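Local coordinates for G protein alpha subunit (Entamoeba histolytica, PDB 4FID) that probably acts as a transducer of transmembrane signals, binding guanine nucleotides and hydrolysing GTP as the alpha subunit of a heterotrimeric G protein, at residues M53-E58 and F113-C118; G150-D155 and L165-G170; F234-D239 and T307-G312. All coordinates share one frame; numbering follows the deposited sequence. Where two conformers were deposited one is given.

Overall arrangement
Three loops, closed one after another with no nesting or crossing, illustrate how a G-alpha chain builds its nucleotide site from two domains. From the N terminus, contact 1 comes first: it brings the loop at 113-118 back onto helix 42-62 across 54 intervening residues, within the all-helical domain. Contact 2 then closes a short hairpin at one edge of the Ras-like sheet. Contact 3 follows, joining the ends of two adjacent parallel strands of that sheet, with 67 residues between its segments. Contacts 1 and 3 both reach GDP and meet through the D117-K237 salt bridge, whereas contact 2 stays about 8 Å from contact 3 between nearest atoms.

Contact 1 (M53-E58 and F113-C118); sequences MRTLIE and FQLPDC. With GDP (guanosine-5'-diphosphate), chain C.
T55 and L56, on one side of helix 42-62, receive F113 and L115 from an irregular loop, and the side-chain contact between them is largely apolar. CG2 of T55 meets both loop side chains, 3.7 Å from L115 CD1 and 4.1 Å from F113 CD1. This methyl is anti to the backbone N (OG1 chi1 -62°), which turns it to the loop and leaves OG1 to bond to the carbonyl oxygen of T51, one turn back in the helix. L115 reaches toward the helix with chi1 at -172°, and its CD1 is a looser 4.4 Å from L56 CG. L56 crosses F113 at about a right angle, bringing L56 CD2 to 4.1 Å from F113 CZ at the far end of the ring.

No hydrogen bond joins the two segments. The polar links lead outward instead. At the other end of the loop, D117 OD1 makes a salt bridge to K237 NZ and has a long, weak ion pair with R145. The same D117 OD1 stands 3.9 Å from O4' of the GDP ribose, while C118 CB lies 4.0 Å from the ribose O3' of GDP.

Helix 101-108 completes the apolar cluster, with T106 and Y107 touching L56, T106 also meeting F113, and Y107 also meeting L115. The arrangement belongs to the all-helical domain of G-alpha proteins: one end of the loop rests on the long helix, and the other borders the interdomain cleft in which the nucleotide lies.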
loop_
_atom_site.group_PDB
_atom_site.type_symbol
_atom_site.label_atom_id
_atom_site.label_comp_id
_atom_site.label_asym_id
_atom_site.label_seq_id
_atom_site.Cartn_x
_atom_site.Cartn_y
_atom_site.Cartn_z
HETATM N N MSE A 53 17.648 -5.563 -5.243
HETATM C CA MSE A 53 18.860 -6.168 -4.696
HETATM C C MSE A 53 20.093 -5.334 -4.998
HETATM O O MSE A 53 20.993 -5.245 -4.167
HETATM C CB MSE A 53 19.046 -7.619 -5.166
HETATM C CG MSE A 53 20.293 -8.313 -4.557
HETATM SE SE MSE A 53 20.370 -8.445 -2.556
HETATM C CE MSE A 53 19.027 -9.818 -2.205
ATOM N N ARG A 54 20.133 -4.713 -6.176
ATOM C CA ARG A 54 21.164 -3.708 -6.467
ATOM C C ARG A 54 21.135 -2.639 -5.384
ATOM O O ARG A 54 22.178 -2.261 -4.858
ATOM C CB ARG A 54 20.957 -3.061 -7.842
ATOM C CG ARG A 54 21.275 -3.969 -9.012
ATOM C CD ARG A 54 20.970 -3.316 -10.345
ATOM N NE ARG A 54 21.350 -4.196 -11.451
ATOM C CZ ARG A 54 21.051 -3.995 -12.736
ATOM N NH1 ARG A 54 20.351 -2.929 -13.119
ATOM N NH2 ARG A 54 21.450 -4.878 -13.643
ATOM N N THR A 55 19.933 -2.173 -5.046
ATOM C CA THR A 55 19.726 -1.181 -3.984
ATOM C C THR A 55 20.417 -1.580 -2.680
ATOM O O THR A 55 21.128 -0.778 -2.084
ATOM C CB THR A 55 18.209 -0.976 -3.689
ATOM O OG1 THR A 55 17.553 -0.472 -4.855
ATOM C CG2 THR A 55 17.978 -0.013 -2.508
ATOM N N LEU A 56 20.182 -2.809 -2.224
ATOM C CA LEU A 56 20.786 -3.289 -0.979
ATOM C C LEU A 56 22.309 -3.387 -1.091
ATOM O O LEU A 56 23.028 -2.989 -0.169
ATOM C CB LEU A 56 20.181 -4.637 -0.521
ATOM C CG LEU A 56 18.826 -4.635 0.191
ATOM C CD1 LEU A 56 18.161 -6.031 0.264
ATOM C CD2 LEU A 56 18.978 -4.061 1.580
ATOM N N ILE A 57 22.806 -3.915 -2.206
ATOM C CA ILE A 57 24.260 -3.952 -2.423
ATOM C C ILE A 57 24.886 -2.554 -2.335
ATOM O O ILE A 57 25.860 -2.351 -1.602
ATOM C CB ILE A 57 24.641 -4.577 -3.781
ATOM C CG1 ILE A 57 24.124 -6.011 -3.882
ATOM C CG2 ILE A 57 26.138 -4.556 -3.968
ATOM C CD1 ILE A 57 24.375 -6.683 -5.241
ATOM N N GLU A 58 24.322 -1.601 -3.083
ATOM C CA GLU A 58 24.749 -0.204 -3.020
ATOM C C GLU A 58 24.660 0.376 -1.598
ATOM O O GLU A 58 25.621 0.950 -1.085
ATOM C CB GLU A 58 23.948 0.651 -4.004
ATOM C CG GLU A 58 24.068 2.152 -3.778
ATOM C CD GLU A 58 23.117 2.956 -4.658
ATOM O OE1 GLU A 58 22.925 4.163 -4.389
ATOM O OE2 GLU A 58 22.561 2.378 -5.617
ATOM N N PHE A 113 16.888 4.187 3.492
ATOM C CA PHE A 113 17.126 4.580 2.128
ATOM C C PHE A 113 15.745 4.229 1.628
ATOM O O PHE A 113 14.854 4.007 2.440
ATOM C CB PHE A 113 18.208 3.735 1.470
ATOM C CG PHE A 113 18.261 2.328 1.975
ATOM C CD1 PHE A 113 17.580 1.320 1.322
ATOM C CD2 PHE A 113 18.981 2.017 3.115
ATOM C CE1 PHE A 113 17.624 0.033 1.784
ATOM C CE2 PHE A 113 19.024 0.728 3.583
ATOM C CZ PHE A 113 18.349 -0.266 2.918
ATOM N N GLN A 114 15.542 4.170 0.323
ATOM C CA GLN A 114 14.209 3.902 -0.191
ATOM C C GLN A 114 14.161 2.523 -0.803
ATOM O O GLN A 114 14.543 2.333 -1.955
ATOM C CB GLN A 114 13.793 4.966 -1.211
ATOM C CG GLN A 114 13.594 6.364 -0.607
ATOM C CD GLN A 114 12.343 6.468 0.261
ATOM O OE1 GLN A 114 11.251 6.073 -0.154
ATOM N NE2 GLN A 114 12.498 7.016 1.466
ATOM N N LEU A 115 13.704 1.557 -0.013
ATOM C CA LEU A 115 13.538 0.199 -0.500
ATOM C C LEU A 115 12.057 -0.166 -0.628
ATOM O O LEU A 115 11.312 -0.151 0.353
ATOM C CB LEU A 115 14.229 -0.773 0.447
ATOM C CG LEU A 115 14.304 -2.212 -0.053
ATOM C CD1 LEU A 115 15.318 -2.287 -1.177
ATOM C CD2 LEU A 115 14.652 -3.171 1.083
ATOM N N PRO A 116 11.619 -0.501 -1.845
ATOM C CA PRO A 116 10.218 -0.902 -2.051
ATOM C C PRO A 116 9.773 -1.981 -1.046
ATOM O O PRO A 116 10.549 -2.868 -0.710
ATOM C CB PRO A 116 10.223 -1.455 -3.484
ATOM C CG PRO A 116 11.398 -0.780 -4.150
ATOM C CD PRO A 116 12.430 -0.625 -3.071
ATOM N N ASP A 117 8.542 -1.886 -0.562
ATOM C CA ASP A 117 7.998 -2.839 0.416
ATOM C C ASP A 117 8.077 -4.299 -0.043
ATOM O O ASP A 117 8.099 -5.216 0.782
ATOM C CB ASP A 117 6.525 -2.513 0.726
ATOM C CG ASP A 117 6.340 -1.151 1.418
ATOM O OD1 ASP A 117 5.176 -0.781 1.708
ATOM O OD2 ASP A 117 7.347 -0.452 1.675
ATOM N N CYS A 118 8.098 -4.514 -1.356
ATOM C CA CYS A 118 7.965 -5.854 -1.896
ATOM C C CYS A 118 9.291 -6.629 -1.933
ATOM O O CYS A 118 9.325 -7.782 -2.392
ATOM C CB CYS A 118 7.373 -5.784 -3.299
ATOM S SG CYS A 118 8.433 -4.897 -4.458
HETATM P PB GDP C . -0.977 3.397 -4.736
HETATM O O1B GDP C . -1.102 2.892 -6.151
HETATM O O2B GDP C . -0.244 4.718 -4.746
HETATM O O3B GDP C . -2.373 3.588 -4.199
HETATM O O3A GDP C . -0.152 2.368 -3.780
HETATM P PA GDP C . 0.178 0.818 -4.155
HETATM O O1A GDP C . -1.036 -0.069 -3.979
HETATM O O2A GDP C . 0.723 0.692 -5.567
HETATM O "O5'" GDP C . 1.348 0.413 -3.110
HETATM C "C5'" GDP C . 2.614 -0.047 -3.593
HETATM C "C4'" GDP C . 3.271 -1.072 -2.657
HETATM O "O4'" GDP C . 2.755 -1.009 -1.320
HETATM C "C3'" GDP C . 3.093 -2.511 -3.143
HETATM O "O3'" GDP C . 4.384 -3.136 -3.289
HETATM C "C2'" GDP C . 2.256 -3.188 -2.066
HETATM O "O2'" GDP C . 2.599 -4.579 -1.925
HETATM C "C1'" GDP C . 2.554 -2.338 -0.828
HETATM N N9 GDP C . 1.478 -2.405 0.205
HETATM C C8 GDP C . 0.233 -1.882 0.151
HETATM N N7 GDP C . -0.463 -2.146 1.291
HETATM C C5 GDP C . 0.345 -2.850 2.105
HETATM C C6 GDP C . 0.258 -3.464 3.456
HETATM O O6 GDP C . -0.779 -3.376 4.139
HETATM N N1 GDP C . 1.320 -4.123 3.929
HETATM C C2 GDP C . 2.465 -4.231 3.226
HETATM N N2 GDP C . 3.502 -4.901 3.777
HETATM N N3 GDP C . 2.626 -3.698 1.987
HETATM C C4 GDP C . 1.621 -3.012 1.388
#

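Contact 2 (G150-D155 and L165-G170); sequences GIHEYD and LIDVGG
H152 and D167 form a hydrogen-bonded antiparallel pair, as do Y154 and L165, with the non-hydrogen-bonded pair E153-I166 between them; the two strands run 164° apart. Each hydrogen-bonded pair exchanges two backbone bonds: H152 N to D167 O (3.0 Å) and D167 N back to H152 O, then Y154 N to L165 O and L165 N back to Y154 O.

On the face with these four residues, H152 CB lies 3.9 Å from D167 CB. Y154 CD1 approaches L165 CB at 4.3 Å. With chi1 at 176°, D167 holds its carboxylate away from its own amide N, and OD2 forms a salt bridge with K18, a GDP-binding lysine. On the other face, the I151 and I166 side chains run alongside each other, and I151 CD1 reaches I166 CG2 at 4.0 Å; E153 turns its carboxylate to H164.

D167 opens the DVGG sequence predicted to bind GTP, where G-alpha proteins pass into switch II. Strand 152-157 is outermost in this chain's sheet, which continues inward from strand 162-167 through backbone bonds of I166 with V8 and L10. In helix 18-28, K26 touches Y154, A22 touches D167, and A22 O accepts from Y154 OH. F182 packs on I151, E153 and I166.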
loop_
_atom_site.group_PDB
_atom_site.type_symbol
_atom_site.label_atom_id
_atom_site.label_comp_id
_atom_site.label_asym_id
_atom_site.label_seq_id
_atom_site.Cartn_x
_atom_site.Cartn_y
_atom_site.Cartn_z
ATOM N N GLY A 150 -3.989 7.269 -12.816
ATOM C CA GLY A 150 -5.206 6.986 -12.088
ATOM C C GLY A 150 -6.600 7.168 -12.619
ATOM O O GLY A 150 -7.158 8.262 -12.577
ATOM N N ILE A 151 -7.181 6.073 -13.079
ATOM C CA ILE A 151 -8.628 5.956 -13.065
ATOM C C ILE A 151 -9.046 4.527 -13.376
ATOM O O ILE A 151 -9.097 4.114 -14.521
ATOM C CB ILE A 151 -9.337 7.012 -13.947
ATOM C CG1 ILE A 151 -10.777 7.184 -13.476
ATOM C CG2 ILE A 151 -9.251 6.672 -15.441
ATOM C CD1 ILE A 151 -10.869 7.560 -12.030
ATOM N N HIS A 152 -9.319 3.764 -12.329
ATOM C CA HIS A 152 -9.685 2.365 -12.485
ATOM C C HIS A 152 -11.064 2.117 -11.912
ATOM O O HIS A 152 -11.342 2.479 -10.768
ATOM C CB HIS A 152 -8.675 1.467 -11.772
ATOM C CG HIS A 152 -7.294 1.534 -12.342
ATOM N ND1 HIS A 152 -6.807 0.593 -13.224
ATOM C CD2 HIS A 152 -6.292 2.425 -12.154
ATOM C CE1 HIS A 152 -5.566 0.903 -13.555
ATOM N NE2 HIS A 152 -5.229 2.010 -12.920
ATOM N N GLU A 153 -11.929 1.502 -12.708
ATOM C CA GLU A 153 -13.274 1.167 -12.266
ATOM C C GLU A 153 -13.424 -0.332 -12.259
ATOM O O GLU A 153 -12.789 -1.021 -13.053
ATOM C CB GLU A 153 -14.320 1.776 -13.210
ATOM C CG GLU A 153 -14.272 3.297 -13.285
ATOM C CD GLU A 153 -15.492 3.917 -13.970
ATOM O OE1 GLU A 153 -15.368 4.329 -15.138
ATOM O OE2 GLU A 153 -16.566 4.019 -13.337
ATOM N N TYR A 154 -14.234 -0.841 -11.343
ATOM C CA TYR A 154 -14.827 -2.166 -11.525
ATOM C C TYR A 154 -15.937 -2.503 -10.553
ATOM O O TYR A 154 -16.182 -1.788 -9.583
ATOM C CB TYR A 154 -13.811 -3.312 -11.607
ATOM C CG TYR A 154 -12.585 -3.199 -10.737
ATOM C CD1 TYR A 154 -12.636 -3.474 -9.377
ATOM C CD2 TYR A 154 -11.353 -2.873 -11.298
ATOM C CE1 TYR A 154 -11.496 -3.393 -8.599
ATOM C CE2 TYR A 154 -10.215 -2.789 -10.533
ATOM C CZ TYR A 154 -10.289 -3.047 -9.192
ATOM O OH TYR A 154 -9.137 -2.953 -8.453
ATOM N N ASP A 155 -16.620 -3.599 -10.855
ATOM C CA ASP A 155 -17.745 -4.046 -10.064
ATOM C C ASP A 155 -17.398 -5.344 -9.359
ATOM O O ASP A 155 -16.688 -6.186 -9.907
ATOM C CB ASP A 155 -18.962 -4.250 -10.963
ATOM C CG ASP A 155 -19.240 -3.048 -11.831
ATOM O OD1 ASP A 155 -19.787 -2.038 -11.328
ATOM O OD2 ASP A 155 -18.885 -3.101 -13.018
ATOM N N LEU A 165 -16.539 0.164 -7.819
ATOM C CA LEU A 165 -15.352 0.679 -7.161
ATOM C C LEU A 165 -14.673 1.640 -8.127
ATOM O O LEU A 165 -14.396 1.268 -9.272
ATOM C CB LEU A 165 -14.429 -0.496 -6.779
ATOM C CG LEU A 165 -13.228 -0.346 -5.823
ATOM C CD1 LEU A 165 -12.096 0.408 -6.475
ATOM C CD2 LEU A 165 -13.610 0.342 -4.523
ATOM N N ILE A 166 -14.439 2.878 -7.681
ATOM C CA ILE A 166 -13.714 3.864 -8.475
ATOM C C ILE A 166 -12.395 4.162 -7.811
ATOM O O ILE A 166 -12.366 4.752 -6.732
ATOM C CB ILE A 166 -14.485 5.182 -8.586
ATOM C CG1 ILE A 166 -15.887 4.925 -9.159
ATOM C CG2 ILE A 166 -13.658 6.234 -9.417
ATOM C CD1 ILE A 166 -16.844 6.068 -8.971
ATOM N N ASP A 167 -11.301 3.742 -8.446
ATOM C CA ASP A 167 -9.951 3.930 -7.890
ATOM C C ASP A 167 -9.292 5.154 -8.528
ATOM O O ASP A 167 -8.888 5.115 -9.691
ATOM C CB ASP A 167 -9.116 2.664 -8.111
ATOM C CG ASP A 167 -7.679 2.804 -7.647
ATOM O OD1 ASP A 167 -6.894 1.879 -7.941
ATOM O OD2 ASP A 167 -7.314 3.814 -7.001
ATOM N N VAL A 168 -9.206 6.248 -7.776
ATOM C CA VAL A 168 -8.669 7.494 -8.320
ATOM C C VAL A 168 -7.180 7.635 -8.027
ATOM O O VAL A 168 -6.790 7.771 -6.882
ATOM C CB VAL A 168 -9.388 8.728 -7.746
ATOM C CG1 VAL A 168 -8.931 9.966 -8.477
ATOM C CG2 VAL A 168 -10.898 8.584 -7.845
ATOM N N GLY A 169 -6.350 7.599 -9.063
ATOM C CA GLY A 169 -4.916 7.760 -8.887
ATOM C C GLY A 169 -4.429 9.115 -9.383
ATOM O O GLY A 169 -5.101 10.128 -9.170
ATOM N N GLY A 170 -3.259 9.136 -10.027
ATOM C CA GLY A 170 -2.717 10.344 -10.636
ATOM C C GLY A 170 -2.199 11.417 -9.690
ATOM O O GLY A 170 -2.264 11.281 -8.464
#

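Contact 3 (F234-D239 and T307-G312); sequences FLNKMD and TNATDG. With GDP (guanosine-5'-diphosphate), chain C.
D239 and N308 lay their flat ends together: carboxylate and amide are stacked with planes 26° apart, D239 CG 3.4 Å from N308 CG. Their oxygens are not bonded to each other; T310 OG1 donates to N308 OD1. The guanine of GDP is held between the segments, with the aliphatic chain of K237 along one face and T310 CG2 against the opposite, 3.4 Å from GDP N3. At its edges, D239 OD2 accepts from GDP N2 at 3.2 Å and D239 OD1 from GDP N1. N236 ND2 donates to GDP N7 at 2.9 Å, and A309 N gives GDP O6 a weak bond. Deeper in, T307 CG2 makes an off-centre CH-pi contact with the F234 ring, 29° from its normal.

N236 OD1 is gripped by two donors, T307 OG1 at 2.6 Å and A309 N on a lone pair. With chi1 at -165° the amide spans from T307 to the base; these bonds, with ND2 also bonded to S16 O, would hold its rotation. Backbone bonds M238 N to T307 O and T307 N to L235 O tie the segments together.

Residues 236-239 are the NKMD form of the NKxD guanine-recognition motif. Strand 230-236 lies between strands 187-193 and 301-307; helix 18-28 meets A309, and helix 263-275 touches L235 and M238.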
loop_
_atom_site.group_PDB
_atom_site.type_symbol
_atom_site.label_atom_id
_atom_site.label_comp_id
_atom_site.label_asym_id
_atom_site.label_seq_id
_atom_site.Cartn_x
_atom_site.Cartn_y
_atom_site.Cartn_z
ATOM N N PHE A 234 -8.806 4.124 5.923
ATOM C CA PHE A 234 -8.050 2.900 6.153
ATOM C C PHE A 234 -6.641 3.307 6.508
ATOM O O PHE A 234 -5.914 3.870 5.695
ATOM C CB PHE A 234 -8.024 1.971 4.926
ATOM C CG PHE A 234 -9.332 1.264 4.640
ATOM C CD1 PHE A 234 -10.437 1.427 5.466
ATOM C CD2 PHE A 234 -9.449 0.433 3.525
ATOM C CE1 PHE A 234 -11.645 0.780 5.187
ATOM C CE2 PHE A 234 -10.639 -0.224 3.237
ATOM C CZ PHE A 234 -11.748 -0.048 4.077
ATOM N N LEU A 235 -6.265 3.048 7.741
ATOM C CA LEU A 235 -4.914 3.309 8.180
ATOM C C LEU A 235 -4.123 2.074 7.800
ATOM O O LEU A 235 -4.119 1.061 8.507
ATOM C CB LEU A 235 -4.907 3.550 9.688
ATOM C CG LEU A 235 -5.857 4.709 10.028
ATOM C CD1 LEU A 235 -6.363 4.646 11.483
ATOM C CD2 LEU A 235 -5.191 6.044 9.739
ATOM N N ASN A 236 -3.461 2.156 6.664
ATOM C CA ASN A 236 -2.912 0.968 6.037
ATOM C C ASN A 236 -1.464 0.708 6.414
ATOM O O ASN A 236 -0.749 1.612 6.902
ATOM C CB ASN A 236 -3.041 1.086 4.524
ATOM C CG ASN A 236 -2.840 -0.226 3.826
ATOM O OD1 ASN A 236 -3.326 -1.265 4.284
ATOM N ND2 ASN A 236 -2.133 -0.192 2.690
ATOM N N LYS A 237 -1.044 -0.534 6.195
ATOM C CA LYS A 237 0.319 -0.972 6.497
ATOM C C LYS A 237 0.570 -1.037 7.988
ATOM O O LYS A 237 1.655 -0.703 8.451
ATOM C CB LYS A 237 1.356 -0.080 5.808
ATOM C CG LYS A 237 1.136 0.018 4.275
ATOM C CD LYS A 237 2.316 0.696 3.586
ATOM C CE LYS A 237 2.210 0.621 2.073
ATOM N NZ LYS A 237 3.329 1.335 1.409
HETATM N N MSE A 238 -0.444 -1.492 8.724
HETATM C CA MSE A 238 -0.329 -1.632 10.170
HETATM C C MSE A 238 0.809 -2.602 10.537
HETATM O O MSE A 238 1.529 -2.394 11.528
HETATM C CB MSE A 238 -1.673 -2.053 10.792
HETATM C CG MSE A 238 -1.627 -2.296 12.307
HETATM SE SE MSE A 238 -1.565 -0.711 13.474
HETATM C CE MSE A 238 -1.806 -1.596 15.204
ATOM N N ASP A 239 0.998 -3.632 9.729
ATOM C CA ASP A 239 2.117 -4.566 9.929
ATOM C C ASP A 239 3.479 -3.860 9.879
ATOM O O ASP A 239 4.297 -3.998 10.810
ATOM C CB ASP A 239 2.064 -5.750 8.925
ATOM C CG ASP A 239 1.883 -5.299 7.446
ATOM O OD1 ASP A 239 1.201 -4.275 7.174
ATOM O OD2 ASP A 239 2.416 -6.002 6.549
ATOM N N THR A 307 -5.562 -1.339 8.622
ATOM C CA THR A 307 -5.564 -2.427 7.667
ATOM C C THR A 307 -4.161 -2.907 7.286
ATOM O O THR A 307 -3.134 -2.187 7.425
ATOM C CB THR A 307 -6.321 -2.037 6.378
ATOM O OG1 THR A 307 -5.531 -1.123 5.611
ATOM C CG2 THR A 307 -7.655 -1.391 6.704
ATOM N N ASN A 308 -4.135 -4.149 6.819
ATOM C CA ASN A 308 -2.960 -4.728 6.202
ATOM C C ASN A 308 -3.373 -5.256 4.821
ATOM O O ASN A 308 -3.822 -6.394 4.670
ATOM C CB ASN A 308 -2.327 -5.790 7.110
ATOM C CG ASN A 308 -1.169 -6.530 6.438
ATOM O OD1 ASN A 308 -0.715 -6.155 5.344
ATOM N ND2 ASN A 308 -0.683 -7.594 7.092
ATOM N N ALA A 309 -3.242 -4.380 3.827
ATOM C CA ALA A 309 -3.682 -4.630 2.453
ATOM C C ALA A 309 -3.091 -5.879 1.755
ATOM O O ALA A 309 -3.660 -6.382 0.790
ATOM C CB ALA A 309 -3.444 -3.381 1.599
ATOM N N THR A 310 -1.948 -6.365 2.215
ATOM C CA THR A 310 -1.355 -7.553 1.613
ATOM C C THR A 310 -1.885 -8.831 2.258
ATOM O O THR A 310 -1.408 -9.918 1.955
ATOM C CB THR A 310 0.173 -7.544 1.727
ATOM O OG1 THR A 310 0.538 -7.489 3.108
ATOM C CG2 THR A 310 0.742 -6.341 1.011
ATOM N N ASP A 311 -2.883 -8.684 3.127
ATOM C CA ASP A 311 -3.502 -9.797 3.846
ATOM C C ASP A 311 -4.984 -9.940 3.471
ATOM O O ASP A 311 -5.846 -9.247 4.024
ATOM C CB ASP A 311 -3.349 -9.564 5.350
ATOM C CG ASP A 311 -4.018 -10.636 6.191
ATOM O OD1 ASP A 311 -4.852 -11.399 5.652
ATOM O OD2 ASP A 311 -3.704 -10.700 7.400
ATOM N N GLY A 312 -5.266 -10.839 2.530
ATOM C CA GLY A 312 -6.590 -10.985 1.952
ATOM C C GLY A 312 -7.647 -11.177 3.004
ATOM O O GLY A 312 -8.716 -10.568 2.963
HETATM P PB GDP C . -0.977 3.397 -4.736
HETATM O O1B GDP C . -1.102 2.892 -6.151
HETATM O O2B GDP C . -0.244 4.718 -4.746
HETATM O O3B GDP C . -2.373 3.588 -4.199
HETATM O O3A GDP C . -0.152 2.368 -3.780
HETATM P PA GDP C . 0.178 0.818 -4.155
HETATM O O1A GDP C . -1.036 -0.069 -3.979
HETATM O O2A GDP C . 0.723 0.692 -5.567
HETATM O "O5'" GDP C . 1.348 0.413 -3.110
HETATM C "C5'" GDP C . 2.614 -0.047 -3.593
HETATM C "C4'" GDP C . 3.271 -1.072 -2.657
HETATM O "O4'" GDP C . 2.755 -1.009 -1.320
HETATM C "C3'" GDP C . 3.093 -2.511 -3.143
HETATM O "O3'" GDP C . 4.384 -3.136 -3.289
HETATM C "C2'" GDP C . 2.256 -3.188 -2.066
HETATM O "O2'" GDP C . 2.599 -4.579 -1.925
HETATM C "C1'" GDP C . 2.554 -2.338 -0.828
HETATM N N9 GDP C . 1.478 -2.405 0.205
HETATM C C8 GDP C . 0.233 -1.882 0.151
HETATM N N7 GDP C . -0.463 -2.146 1.291
HETATM C C5 GDP C . 0.345 -2.850 2.105
HETATM C C6 GDP C . 0.258 -3.464 3.456
HETATM O O6 GDP C . -0.779 -3.376 4.139
HETATM N N1 GDP C . 1.320 -4.123 3.929
HETATM C C2 GDP C . 2.465 -4.231 3.226
HETATM N N2 GDP C . 3.502 -4.901 3.777
HETATM N N3 GDP C . 2.626 -3.698 1.987
HETATM C C4 GDP C . 1.621 -3.012 1.388
#